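Local atomic coordinates of protein disulfide-isomerase A4 (Rattus norvegicus, PDB entry 3EC3), a protein that catalyses the rearrangement of disulfide bonds in proteins of the endoplasmic reticulum, this fragment being its two noncatalytic thioredoxin-like domains. Residues L12-V17 against A66-V71; V27-V32 against L42-A47; D46-L51 against Y55-T60; H93-Q98 against S104-Y109. The protein carries 1 engineered substitution. All blocks are in the same frame, centred on the assembly; numbering follows the deposited sequence.

Contact 1 of 4, residues L12-V17 against A66-V71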
loop_
_atom_site.group_PDB
_atom_site.type_symbol
_atom_site.label_atom_id
_atom_site.label_comp_id
_atom_site.label_asym_id
_atom_site.label_seq_id
_atom_site.Cartn_x
_atom_site.Cartn_y
_atom_site.Cartn_z
ATOM N N LEU A 12 0.029 -17.452 -16.320
ATOM C CA LEU A 12 0.550 -18.301 -17.379
ATOM C C LEU A 12 1.813 -17.694 -18.004
ATOM O O LEU A 12 2.699 -18.424 -18.439
ATOM C CB LEU A 12 -0.504 -18.585 -18.458
ATOM C CG LEU A 12 -1.855 -19.032 -17.923
ATOM C CD1 LEU A 12 -2.871 -19.050 -19.066
ATOM C CD2 LEU A 12 -1.718 -20.354 -17.201
ATOM N N THR A 13 1.900 -16.370 -18.086
ATOM C CA THR A 13 2.986 -15.776 -18.842
ATOM C C THR A 13 3.728 -14.707 -18.061
ATOM O O THR A 13 3.221 -14.116 -17.082
ATOM C CB THR A 13 2.481 -15.124 -20.142
ATOM O OG1 THR A 13 1.591 -14.050 -19.814
ATOM C CG2 THR A 13 1.784 -16.142 -21.069
ATOM N N LEU A 14 4.922 -14.400 -18.544
ATOM C CA LEU A 14 5.677 -13.333 -17.955
ATOM C C LEU A 14 4.938 -12.002 -18.189
ATOM O O LEU A 14 4.929 -11.120 -17.309
ATOM C CB LEU A 14 7.077 -13.308 -18.566
ATOM C CG LEU A 14 8.302 -13.218 -17.677
ATOM C CD1 LEU A 14 9.463 -12.708 -18.543
ATOM C CD2 LEU A 14 8.030 -12.290 -16.501
ATOM N N LYS A 15 4.293 -11.879 -19.357
ATOM C CA LYS A 15 3.572 -10.636 -19.720
ATOM C C LYS A 15 2.477 -10.303 -18.715
ATOM O O LYS A 15 2.212 -9.129 -18.462
ATOM C CB LYS A 15 2.974 -10.697 -21.130
ATOM C CG LYS A 15 4.002 -10.465 -22.223
ATOM C CD LYS A 15 3.353 -10.216 -23.582
ATOM C CE LYS A 15 4.417 -9.973 -24.644
ATOM N NZ LYS A 15 3.811 -9.737 -25.983
ATOM N N GLN A 16 1.822 -11.325 -18.171
ATOM C CA GLN A 16 0.798 -11.144 -17.138
ATOM C C GLN A 16 1.406 -10.413 -15.928
ATOM O O GLN A 16 0.825 -9.444 -15.395
ATOM C CB GLN A 16 0.248 -12.515 -16.730
ATOM C CG GLN A 16 -0.850 -12.529 -15.634
ATOM C CD GLN A 16 -2.251 -12.254 -16.198
ATOM O OE1 GLN A 16 -2.409 -11.703 -17.282
ATOM N NE2 GLN A 16 -3.272 -12.690 -15.476
ATOM N N VAL A 17 2.543 -10.915 -15.458
ATOM C CA VAL A 17 3.201 -10.280 -14.284
ATOM C C VAL A 17 3.637 -8.842 -14.609
ATOM O O VAL A 17 3.412 -7.947 -13.818
ATOM C CB VAL A 17 4.430 -11.086 -13.837
ATOM C CG1 VAL A 17 5.074 -10.422 -12.582
ATOM C CG2 VAL A 17 4.051 -12.517 -13.564
ATOM N N ALA A 66 9.920 -17.653 -12.256
ATOM C CA ALA A 66 10.749 -17.664 -11.047
ATOM C C ALA A 66 12.125 -17.039 -11.360
ATOM O O ALA A 66 12.596 -16.156 -10.629
ATOM C CB ALA A 66 10.924 -19.104 -10.523
ATOM N N LYS A 67 12.734 -17.481 -12.457
ATOM C CA LYS A 67 14.029 -16.893 -12.941
ATOM C C LYS A 67 13.937 -15.386 -13.129
ATOM O O LYS A 67 14.757 -14.625 -12.567
ATOM C CB LYS A 67 14.506 -17.609 -14.223
ATOM C CG LYS A 67 14.741 -19.083 -13.983
ATOM C CD LYS A 67 15.231 -19.895 -15.205
ATOM C CE LYS A 67 15.251 -21.387 -14.859
ATOM N NZ LYS A 67 15.275 -22.253 -16.087
ATOM N N PHE A 68 12.931 -14.936 -13.884
ATOM C CA PHE A 68 12.666 -13.498 -14.023
ATOM C C PHE A 68 12.572 -12.793 -12.682
ATOM O O PHE A 68 13.117 -11.693 -12.523
ATOM C CB PHE A 68 11.398 -13.231 -14.854
ATOM C CG PHE A 68 10.944 -11.797 -14.848
ATOM C CD1 PHE A 68 9.927 -11.381 -13.992
ATOM C CD2 PHE A 68 11.518 -10.863 -15.710
ATOM C CE1 PHE A 68 9.486 -10.031 -13.995
ATOM C CE2 PHE A 68 11.089 -9.517 -15.709
ATOM C CZ PHE A 68 10.079 -9.105 -14.858
ATOM N N LEU A 69 11.881 -13.405 -11.722
ATOM C CA LEU A 69 11.660 -12.779 -10.421
ATOM C C LEU A 69 12.837 -12.920 -9.481
ATOM O O LEU A 69 12.790 -12.414 -8.354
ATOM C CB LEU A 69 10.445 -13.369 -9.721
ATOM C CG LEU A 69 9.101 -13.122 -10.387
ATOM C CD1 LEU A 69 8.031 -13.793 -9.542
ATOM C CD2 LEU A 69 8.860 -11.622 -10.566
ATOM N N LYS A 70 13.848 -13.644 -9.921
ATOM C CA LYS A 70 15.051 -13.900 -9.155
ATOM C C LYS A 70 14.777 -14.654 -7.822
ATOM O O LYS A 70 15.420 -14.404 -6.805
ATOM C CB LYS A 70 15.874 -12.584 -9.019
ATOM C CG LYS A 70 16.292 -12.014 -10.402
ATOM C CD LYS A 70 17.587 -11.096 -10.370
ATOM C CE LYS A 70 18.479 -11.319 -11.613
ATOM N NZ LYS A 70 19.858 -10.653 -11.531
ATOM N N VAL A 71 13.846 -15.610 -7.862
ATOM C CA VAL A 71 13.497 -16.432 -6.682
ATOM C C VAL A 71 13.564 -17.909 -7.021
ATOM O O VAL A 71 13.354 -18.290 -8.176
ATOM C CB VAL A 71 12.064 -16.121 -6.121
ATOM C CG1 VAL A 71 11.912 -14.655 -5.703
ATOM C CG2 VAL A 71 10.953 -16.535 -7.109
#

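Contact 2 of 4, residues V27-V32 against L42-A47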
loop_
_atom_site.group_PDB
_atom_site.type_symbol
_atom_site.label_atom_id
_atom_site.label_comp_id
_atom_site.label_asym_id
_atom_site.label_seq_id
_atom_site.Cartn_x
_atom_site.Cartn_y
_atom_site.Cartn_z
ATOM N N VAL A 27 -1.420 -4.414 -4.311
ATOM C CA VAL A 27 -0.342 -5.388 -4.051
ATOM C C VAL A 27 -0.556 -6.615 -4.967
ATOM O O VAL A 27 -1.698 -7.100 -5.130
ATOM C CB VAL A 27 -0.202 -5.724 -2.530
ATOM C CG1 VAL A 27 -1.478 -6.378 -1.927
ATOM C CG2 VAL A 27 1.055 -6.619 -2.251
ATOM N N VAL A 28 0.530 -7.046 -5.604
ATOM C CA VAL A 28 0.591 -8.263 -6.380
ATOM C C VAL A 28 1.102 -9.377 -5.454
ATOM O O VAL A 28 2.256 -9.317 -4.991
ATOM C CB VAL A 28 1.588 -8.101 -7.527
ATOM C CG1 VAL A 28 1.686 -9.409 -8.350
ATOM C CG2 VAL A 28 1.208 -6.842 -8.411
ATOM N N ILE A 29 0.256 -10.381 -5.217
ATOM C CA ILE A 29 0.589 -11.456 -4.337
ATOM C C ILE A 29 0.761 -12.710 -5.183
ATOM O O ILE A 29 -0.183 -13.144 -5.876
ATOM C CB ILE A 29 -0.510 -11.664 -3.281
ATOM C CG1 ILE A 29 -0.759 -10.347 -2.504
ATOM C CG2 ILE A 29 -0.099 -12.747 -2.331
ATOM C CD1 ILE A 29 -2.085 -10.416 -1.657
ATOM N N LEU A 30 1.969 -13.259 -5.145
ATOM C CA LEU A 30 2.338 -14.340 -6.043
ATOM C C LEU A 30 2.942 -15.528 -5.319
ATOM O O LEU A 30 4.083 -15.432 -4.829
ATOM C CB LEU A 30 3.339 -13.847 -7.053
ATOM C CG LEU A 30 3.638 -14.896 -8.131
ATOM C CD1 LEU A 30 2.424 -15.345 -8.889
ATOM C CD2 LEU A 30 4.684 -14.323 -9.102
ATOM N N GLY A 31 2.252 -16.656 -5.367
ATOM C CA GLY A 31 2.821 -17.926 -4.862
ATOM C C GLY A 31 3.648 -18.587 -5.957
ATOM O O GLY A 31 3.134 -18.841 -7.064
ATOM N N VAL A 32 4.906 -18.924 -5.666
ATOM C CA VAL A 32 5.762 -19.541 -6.700
ATOM C C VAL A 32 6.123 -20.938 -6.221
ATOM O O VAL A 32 6.908 -21.080 -5.279
ATOM C CB VAL A 32 7.068 -18.730 -6.900
ATOM C CG1 VAL A 32 7.989 -19.370 -7.996
ATOM C CG2 VAL A 32 6.760 -17.218 -7.245
ATOM N N LEU A 42 -0.373 -25.756 -1.382
ATOM C CA LEU A 42 -1.654 -26.062 -0.758
ATOM C C LEU A 42 -1.855 -25.191 0.474
ATOM O O LEU A 42 -2.966 -24.726 0.733
ATOM C CB LEU A 42 -1.734 -27.571 -0.394
ATOM C CG LEU A 42 -1.734 -28.503 -1.622
ATOM C CD1 LEU A 42 -1.855 -29.903 -1.111
ATOM C CD2 LEU A 42 -2.920 -28.252 -2.559
ATOM N N GLN A 43 -0.772 -24.945 1.206
ATOM C CA GLN A 43 -0.799 -24.052 2.348
ATOM C C GLN A 43 -1.118 -22.595 1.901
ATOM O O GLN A 43 -1.879 -21.841 2.552
ATOM C CB GLN A 43 0.554 -24.092 3.058
ATOM C CG GLN A 43 0.792 -25.329 3.908
ATOM C CD GLN A 43 -0.321 -25.581 4.932
ATOM O OE1 GLN A 43 -1.239 -26.367 4.694
ATOM N NE2 GLN A 43 -0.232 -24.932 6.061
ATOM N N TYR A 44 -0.535 -22.209 0.780
ATOM C CA TYR A 44 -0.805 -20.881 0.182
ATOM C C TYR A 44 -2.287 -20.729 -0.184
ATOM O O TYR A 44 -2.910 -19.719 0.170
ATOM C CB TYR A 44 0.102 -20.703 -1.048
ATOM C CG TYR A 44 -0.172 -19.417 -1.838
ATOM C CD1 TYR A 44 -0.688 -19.462 -3.127
ATOM C CD2 TYR A 44 0.116 -18.172 -1.285
ATOM C CE1 TYR A 44 -0.933 -18.284 -3.846
ATOM C CE2 TYR A 44 -0.128 -17.002 -1.978
ATOM C CZ TYR A 44 -0.669 -17.072 -3.268
ATOM O OH TYR A 44 -0.867 -15.884 -3.971
ATOM N N GLN A 45 -2.871 -21.749 -0.837
ATOM C CA GLN A 45 -4.289 -21.704 -1.233
ATOM C C GLN A 45 -5.203 -21.614 -0.002
ATOM O O GLN A 45 -6.247 -20.994 -0.076
ATOM C CB GLN A 45 -4.713 -22.890 -2.157
ATOM C CG GLN A 45 -4.321 -22.774 -3.695
ATOM C CD GLN A 45 -5.203 -21.781 -4.548
ATOM O OE1 GLN A 45 -5.819 -20.853 -4.002
ATOM N NE2 GLN A 45 -5.231 -21.972 -5.894
ATOM N N ASP A 46 -4.822 -22.282 1.092
ATOM C CA ASP A 46 -5.553 -22.212 2.391
ATOM C C ASP A 46 -5.561 -20.778 2.946
ATOM O O ASP A 46 -6.621 -20.242 3.281
ATOM C CB ASP A 46 -4.894 -23.176 3.369
ATOM C CG ASP A 46 -5.708 -23.415 4.631
ATOM O OD1 ASP A 46 -6.427 -22.510 5.105
ATOM O OD2 ASP A 46 -5.582 -24.533 5.174
ATOM N N ALA A 47 -4.380 -20.176 3.031
ATOM C CA ALA A 47 -4.234 -18.761 3.388
ATOM C C ALA A 47 -5.029 -17.798 2.481
ATOM O O ALA A 47 -5.660 -16.836 2.956
ATOM C CB ALA A 47 -2.756 -18.370 3.368
#

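Contact 3 of 4, residues D46-L51 against Y55-T60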
loop_
_atom_site.group_PDB
_atom_site.type_symbol
_atom_site.label_atom_id
_atom_site.label_comp_id
_atom_site.label_asym_id
_atom_site.label_seq_id
_atom_site.Cartn_x
_atom_site.Cartn_y
_atom_site.Cartn_z
ATOM N N ASP A 46 -4.822 -22.282 1.092
ATOM C CA ASP A 46 -5.553 -22.212 2.391
ATOM C C ASP A 46 -5.561 -20.778 2.946
ATOM O O ASP A 46 -6.621 -20.242 3.281
ATOM C CB ASP A 46 -4.894 -23.176 3.369
ATOM C CG ASP A 46 -5.708 -23.415 4.631
ATOM O OD1 ASP A 46 -6.427 -22.510 5.105
ATOM O OD2 ASP A 46 -5.582 -24.533 5.174
ATOM N N ALA A 47 -4.380 -20.176 3.031
ATOM C CA ALA A 47 -4.234 -18.761 3.388
ATOM C C ALA A 47 -5.029 -17.798 2.481
ATOM O O ALA A 47 -5.660 -16.836 2.956
ATOM C CB ALA A 47 -2.756 -18.370 3.368
ATOM N N ALA A 48 -4.931 -18.019 1.175
ATOM C CA ALA A 48 -5.599 -17.189 0.183
ATOM C C ALA A 48 -7.128 -17.264 0.341
ATOM O O ALA A 48 -7.836 -16.259 0.239
ATOM C CB ALA A 48 -5.194 -17.641 -1.196
ATOM N N ASN A 49 -7.631 -18.473 0.589
ATOM C CA ASN A 49 -9.063 -18.675 0.749
ATOM C C ASN A 49 -9.608 -17.819 1.885
ATOM O O ASN A 49 -10.640 -17.158 1.742
ATOM C CB ASN A 49 -9.411 -20.149 1.000
ATOM C CG ASN A 49 -10.880 -20.327 1.253
ATOM O OD1 ASN A 49 -11.706 -19.999 0.389
ATOM N ND2 ASN A 49 -11.233 -20.752 2.466
ATOM N N THR A 50 -8.878 -17.805 2.995
ATOM C CA THR A 50 -9.250 -17.021 4.155
ATOM C C THR A 50 -9.269 -15.527 3.845
ATOM O O THR A 50 -10.165 -14.803 4.288
ATOM C CB THR A 50 -8.302 -17.335 5.329
ATOM O OG1 THR A 50 -8.496 -18.699 5.727
ATOM C CG2 THR A 50 -8.570 -16.446 6.505
ATOM N N LEU A 51 -8.284 -15.070 3.078
ATOM C CA LEU A 51 -8.157 -13.644 2.737
ATOM C C LEU A 51 -8.821 -13.208 1.414
ATOM O O LEU A 51 -8.655 -12.062 0.986
ATOM C CB LEU A 51 -6.678 -13.228 2.754
ATOM C CG LEU A 51 -5.885 -13.201 4.062
ATOM C CD1 LEU A 51 -4.412 -12.889 3.807
ATOM C CD2 LEU A 51 -6.467 -12.152 5.043
ATOM N N TYR A 55 -8.063 -9.485 -0.664
ATOM C CA TYR A 55 -6.926 -9.423 -1.616
ATOM C C TYR A 55 -7.146 -10.313 -2.821
ATOM O O TYR A 55 -7.907 -11.276 -2.755
ATOM C CB TYR A 55 -5.627 -9.871 -0.938
ATOM C CG TYR A 55 -5.274 -9.101 0.298
ATOM C CD1 TYR A 55 -5.665 -9.565 1.557
ATOM C CD2 TYR A 55 -4.544 -7.906 0.222
ATOM C CE1 TYR A 55 -5.349 -8.879 2.700
ATOM C CE2 TYR A 55 -4.228 -7.198 1.378
ATOM C CZ TYR A 55 -4.634 -7.703 2.611
ATOM O OH TYR A 55 -4.320 -7.034 3.764
ATOM N N LYS A 56 -6.449 -10.013 -3.920
ATOM C CA LYS A 56 -6.400 -10.921 -5.074
ATOM C C LYS A 56 -5.103 -11.725 -4.957
ATOM O O LYS A 56 -4.030 -11.132 -4.712
ATOM C CB LYS A 56 -6.316 -10.135 -6.395
ATOM C CG LYS A 56 -7.534 -9.236 -6.748
ATOM C CD LYS A 56 -8.565 -10.026 -7.486
ATOM C CE LYS A 56 -9.752 -10.324 -6.594
ATOM N NZ LYS A 56 -10.892 -10.924 -7.363
ATOM N N PHE A 57 -5.188 -13.031 -5.210
ATOM C CA PHE A 57 -4.027 -13.932 -5.134
ATOM C C PHE A 57 -3.706 -14.604 -6.475
ATOM O O PHE A 57 -4.645 -15.015 -7.220
ATOM C CB PHE A 57 -4.355 -15.011 -4.089
ATOM C CG PHE A 57 -4.418 -14.478 -2.686
ATOM C CD1 PHE A 57 -5.596 -13.923 -2.191
ATOM C CD2 PHE A 57 -3.300 -14.539 -1.851
ATOM C CE1 PHE A 57 -5.657 -13.425 -0.885
ATOM C CE2 PHE A 57 -3.360 -14.074 -0.533
ATOM C CZ PHE A 57 -4.551 -13.492 -0.056
ATOM N N HIS A 58 -2.412 -14.750 -6.789
ATOM C CA HIS A 58 -2.008 -15.430 -7.999
ATOM C C HIS A 58 -0.973 -16.481 -7.620
ATOM O O HIS A 58 -0.412 -16.417 -6.501
ATOM C CB HIS A 58 -1.399 -14.460 -8.992
ATOM C CG HIS A 58 -2.317 -13.325 -9.326
ATOM N ND1 HIS A 58 -3.185 -13.366 -10.392
ATOM C CD2 HIS A 58 -2.569 -12.160 -8.673
ATOM C CE1 HIS A 58 -3.900 -12.245 -10.419
ATOM N NE2 HIS A 58 -3.536 -11.491 -9.389
ATOM N N HIS A 59 -0.738 -17.406 -8.544
ATOM C CA HIS A 59 0.318 -18.422 -8.341
ATOM C C HIS A 59 0.942 -18.792 -9.636
ATOM O O HIS A 59 0.373 -18.571 -10.688
ATOM C CB HIS A 59 -0.222 -19.675 -7.626
ATOM C CG HIS A 59 -1.258 -20.419 -8.403
ATOM N ND1 HIS A 59 -2.597 -20.139 -8.311
ATOM C CD2 HIS A 59 -1.148 -21.448 -9.278
ATOM C CE1 HIS A 59 -3.277 -20.974 -9.082
ATOM N NE2 HIS A 59 -2.419 -21.792 -9.673
ATOM N N THR A 60 2.158 -19.321 -9.579
ATOM C CA THR A 60 2.772 -19.810 -10.784
ATOM C C THR A 60 3.633 -21.024 -10.469
ATOM O O THR A 60 4.191 -21.138 -9.355
ATOM C CB THR A 60 3.615 -18.680 -11.480
ATOM O OG1 THR A 60 4.082 -19.165 -12.737
ATOM C CG2 THR A 60 4.818 -18.278 -10.636
#

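Contact 4 of 4, residues H93-Q98 against S104-Y109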
loop_
_atom_site.group_PDB
_atom_site.type_symbol
_atom_site.label_atom_id
_atom_site.label_comp_id
_atom_site.label_asym_id
_atom_site.label_seq_id
_atom_site.Cartn_x
_atom_site.Cartn_y
_atom_site.Cartn_z
ATOM N N HIS A 93 8.965 -8.519 -1.420
ATOM C CA HIS A 93 9.073 -9.172 -0.119
ATOM C C HIS A 93 8.850 -10.652 -0.356
ATOM O O HIS A 93 7.840 -11.013 -0.950
ATOM C CB HIS A 93 8.041 -8.594 0.825
ATOM C CG HIS A 93 8.478 -7.286 1.430
ATOM N ND1 HIS A 93 8.084 -6.072 0.929
ATOM C CD2 HIS A 93 9.262 -7.016 2.495
ATOM C CE1 HIS A 93 8.587 -5.099 1.672
ATOM N NE2 HIS A 93 9.301 -5.644 2.634
ATOM N N VAL A 94 9.794 -11.491 0.101
ATOM C CA VAL A 94 9.801 -12.912 -0.209
ATOM C C VAL A 94 9.791 -13.744 1.080
ATOM O O VAL A 94 10.619 -13.501 1.987
ATOM C CB VAL A 94 11.036 -13.279 -1.072
ATOM C CG1 VAL A 94 11.045 -14.759 -1.410
ATOM C CG2 VAL A 94 11.038 -12.457 -2.382
HETATM N N MSE A 95 8.836 -14.671 1.183
HETATM C CA MSE A 95 8.711 -15.559 2.342
HETATM C C MSE A 95 8.819 -17.004 1.880
HETATM O O MSE A 95 8.220 -17.370 0.878
HETATM C CB MSE A 95 7.372 -15.368 3.043
HETATM C CG MSE A 95 7.174 -16.296 4.248
HETATM SE SE MSE A 95 5.394 -16.052 4.975
HETATM C CE MSE A 95 4.450 -16.550 3.622
ATOM N N ASP A 96 9.610 -17.804 2.598
ATOM C CA ASP A 96 9.688 -19.247 2.332
ATOM C C ASP A 96 8.366 -19.871 2.683
ATOM O O ASP A 96 7.812 -19.569 3.736
ATOM C CB ASP A 96 10.787 -19.941 3.187
ATOM C CG ASP A 96 12.197 -19.419 2.900
ATOM O OD1 ASP A 96 12.377 -18.638 1.929
ATOM O OD2 ASP A 96 13.151 -19.801 3.645
ATOM N N VAL A 97 7.852 -20.747 1.807
ATOM C CA VAL A 97 6.596 -21.444 2.066
ATOM C C VAL A 97 6.717 -22.926 1.728
ATOM O O VAL A 97 6.942 -23.280 0.565
ATOM C CB VAL A 97 5.378 -20.851 1.282
ATOM C CG1 VAL A 97 4.113 -21.675 1.555
ATOM C CG2 VAL A 97 5.121 -19.399 1.680
ATOM N N GLN A 98 6.589 -23.781 2.747
ATOM C CA GLN A 98 6.485 -25.222 2.493
ATOM C C GLN A 98 5.328 -25.888 3.207
ATOM O O GLN A 98 4.470 -25.222 3.763
ATOM C CB GLN A 98 7.789 -25.936 2.804
ATOM C CG GLN A 98 8.371 -25.586 4.120
ATOM C CD GLN A 98 9.853 -25.569 4.019
ATOM O OE1 GLN A 98 10.525 -26.366 4.648
ATOM N NE2 GLN A 98 10.378 -24.682 3.166
ATOM N N SER A 104 -1.611 -19.560 8.916
ATOM C CA SER A 104 -1.681 -18.309 9.682
ATOM C C SER A 104 -0.445 -17.420 9.502
ATOM O O SER A 104 -0.577 -16.216 9.485
ATOM C CB SER A 104 -1.918 -18.606 11.171
ATOM O OG SER A 104 -0.857 -19.394 11.693
ATOM N N ALA A 105 0.744 -18.003 9.354
ATOM C CA ALA A 105 1.963 -17.212 9.093
ATOM C C ALA A 105 1.914 -16.589 7.694
ATOM O O ALA A 105 2.389 -15.486 7.486
ATOM C CB ALA A 105 3.192 -18.086 9.194
ATOM N N ILE A 106 1.389 -17.333 6.727
ATOM C CA ILE A 106 1.246 -16.804 5.360
ATOM C C ILE A 106 0.293 -15.629 5.384
ATOM O O ILE A 106 0.599 -14.575 4.860
ATOM C CB ILE A 106 0.770 -17.894 4.388
ATOM C CG1 ILE A 106 1.831 -18.990 4.304
ATOM C CG2 ILE A 106 0.465 -17.295 2.977
ATOM C CD1 ILE A 106 1.392 -20.225 3.477
ATOM N N LYS A 107 -0.848 -15.819 6.038
ATOM C CA LYS A 107 -1.877 -14.801 6.161
ATOM C C LYS A 107 -1.308 -13.561 6.857
ATOM O O LYS A 107 -1.507 -12.456 6.383
ATOM C CB LYS A 107 -3.105 -15.396 6.876
ATOM C CG LYS A 107 -4.144 -14.391 7.354
ATOM C CD LYS A 107 -5.439 -15.039 7.935
ATOM C CE LYS A 107 -5.418 -16.615 8.014
ATOM N NZ LYS A 107 -6.470 -17.196 8.946
ATOM N N ASP A 108 -0.580 -13.760 7.957
ATOM C CA ASP A 108 0.106 -12.665 8.641
ATOM C C ASP A 108 1.069 -11.874 7.752
ATOM O O ASP A 108 1.048 -10.651 7.788
ATOM C CB ASP A 108 0.862 -13.199 9.863
ATOM C CG ASP A 108 -0.060 -13.546 11.026
ATOM O OD1 ASP A 108 -1.300 -13.377 10.934
ATOM O OD2 ASP A 108 0.478 -14.005 12.044
ATOM N N TYR A 109 1.919 -12.566 6.979
ATOM C CA TYR A 109 2.932 -11.907 6.123
ATOM C C TYR A 109 2.267 -11.026 5.044
ATOM O O TYR A 109 2.742 -9.908 4.743
ATOM C CB TYR A 109 3.804 -12.961 5.446
ATOM C CG TYR A 109 5.069 -12.460 4.786
ATOM C CD1 TYR A 109 5.097 -12.183 3.433
ATOM C CD2 TYR A 109 6.242 -12.294 5.523
ATOM C CE1 TYR A 109 6.259 -11.752 2.809
ATOM C CE2 TYR A 109 7.405 -11.861 4.923
ATOM C CZ TYR A 109 7.399 -11.591 3.559
ATOM O OH TYR A 109 8.541 -11.149 2.949
#

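Contact 1 of 4, residues L12-V17 against A66-V71
Lys-70 N donates to Lys-67 O over 3.0 Å, closing the last turn of the helix from which Phe-68 reaches across to Leu-14. Val-71 N returns to Ala-66 O, and with the positive phi of Lys-70 this makes a Schellman motif. The facing helix is secured at its start instead: Thr-13 is the N-cap, its OG1 taking Gln-16 N at 3.2 Å and 150°. Between these two helix ends, Leu-14 lays CD2 on one face of the Phe-68 ring. Leu-14 CD2 is 3.5 Å from the Phe-68 ring centroid and comes down to 3.3 Å from Phe-68 CD1, a close CH-pi contact displaced toward the rim. The Phe-68 side chain leaves its backbone with CG trans to N (chi1 171°), which swings the ring toward helix 14-23. Cut back to an alanine, Leu-14 loses the methyl over this face, and the Phe-68 ring is likely to turn more easily. Deeper in, Val-17 CG1 only just meets Leu-69 CD2 at 4.5 Å, while Leu-69 also packs on Leu-30 of the sheet. Two helices lying side by side on one face of a central sheet are characteristic of the thioredoxin-like fold, here the b domain.

Contact 2 of 4, residues V27-V32 against L42-A47
Strand 28-32 and the 42-47 part of the following helix run nearly antiparallel, at 156°, with their axes 9.6 Å apart. They are the first strand and the helix of a beta-alpha-beta unit in the thioredoxin-like fold, and a single aromatic ring, that of Tyr-44, bridges the two. An extended first torsion (chi1 175°) carries Tyr-44 from the helix to the strand, where it turns one face to Gly-31 CA. Gly-31 CA stands 4.0 Å from the Tyr-44 ring centroid, 15° off the normal, a CH-pi contact offset toward the rim. The missing side chain matters here: a beta carbon on Gly-31 would point at the helix and fall 2.8 Å from Tyr-44 CE1, a clash. Ile-29, two residues back on the same side of the strand, comes to the ring from its edge with CG2, 4.3 Å from Tyr-44 CE2, whereas the end of its side chain leads away from the helix segment; elsewhere Ile-29 packs on Val-110 and Leu-78. The phenol oxygen is buried but satisfied, since it hydrogen-bonds His-58 O on the neighbouring strand 57-60 and so ties the helix to the next strand of the unit. Beside that bond, Ile-29 CG2 lies 3.6 Å from Tyr-44 OH.

Contact 3 of 4, residues D46-L51 against Y55-T60
Ala-48 sets its methyl on one face of the Phe-57 ring, Ala-48 CB 3.7 Å from the centroid and 18° off the normal. This is the return half of the beta-alpha-beta unit, where helix 39-51 gives way to strand 57-60 after a short connection, and the residues meeting here are buried. The same ring meets Leu-51 at its edge: Leu-51 CB approaches Phe-57 CZ to 3.5 Å, and the two side chains slant past one another. One aromatic ring is therefore held by a methyl over its face and an aliphatic carbon at its rim, both from the 46-51 part of the helix. Tyr-55 sends its ring alongside Leu-51, pointing the same way, with Leu-51 CB 4.0 Å from Tyr-55 CD1. The connection between this pair is clasped by Tyr-55 N, which donates to Leu-51 O over 3.1 Å at 142°, the donor standing almost straight off the carbonyl. That same oxygen, Leu-51 O, also lies in the plane of the Phe-57 ring, at its edge. A chi1 of -69° turns Phe-57 CG away from its own carbonyl carbon and brings the ring back against the helix; Lys-56, between the two aromatics, points away.

Beyond this first shell, Ile-29 on the adjacent strand touches both aromatic side chains, and Lys-107 and Val-110 of helix 103-113 cover Leu-51. Pro-7 lies against Ala-48, and Phe-57 pairs through its backbone with Lys-9. Further along the strand, His-59 ND1 is hydrogen-bonded to Ser-8 OG.

Contact 4 of 4, residues H93-Q98 against S104-Y109
Met-95, present as selenomethionine, lies over the ring of Tyr-109, and this pair makes the tight part of the contact. Strand 93-96 and the 104-109 part of helix 103-113 run almost exactly antiparallel, at 174°, and the two side chains slide past each other in opposite directions. Met-95 CB sits over the centre of the Tyr-109 ring, 3.7 Å from its centroid. Further out along the side chain, Met-95 SE is 4.2 Å from the Tyr-109 centroid, set obliquely, in a Met-aromatic contact. A bend at chi3 (62°) then turns the terminal methyl onto Ile-106, with Met-95 CE 3.6 Å from Ile-106 CG1. The buried end of the contact is closed by Val-97, whose CG1 meets Ile-106 CD1 at 3.6 Å, roughly at right angles.

Toward the more exposed end the contact thins to a few atoms. Here the phenol end of Tyr-109 reaches the edge strand, with OH 3.4 Å from His-93 CB and 3.3 Å from Val-94 O. The imidazole of His-93 stacks instead with His-113, whose ring also meets that of Tyr-109. With an alanine at Tyr-109 the ring beside Met-95 is gone, and the long side chain would probably shift into the gap. A methionine side chain, sulfur-bearing in the native residue, laid on an aromatic face among methyls is consistent with dispersion helping to hold the edge strand, which its backbone bonds to strand 75-79 also secure; the phenol oxygen and the imidazoles lie at the more exposed end.

How the contacts relate
All four contacts belong to the first thioredoxin-like domain, a noncatalytic one, and sort by face of its sheet. Contacts 2, 3 and 4 share one face: contacts 2 and 3 both use helix 39-51, their centres about 5 Å apart, and their neighbouring strands pair through Thr-60 N and Gly-31 O at 2.7 Å. Contact 4 lies about 8 Å from contact 2, centre to centre, and helix 103-113 leans on helix 39-51 where Ile-106 CG2 touches Ala-47 CB at 3.4 Å. Contact 1 belongs to the other face, its centre about 15 Å from that of contact 2, and reaches strand 28-32 through Leu-69 CD1 and Leu-30 CD2, 3.4 Å apart.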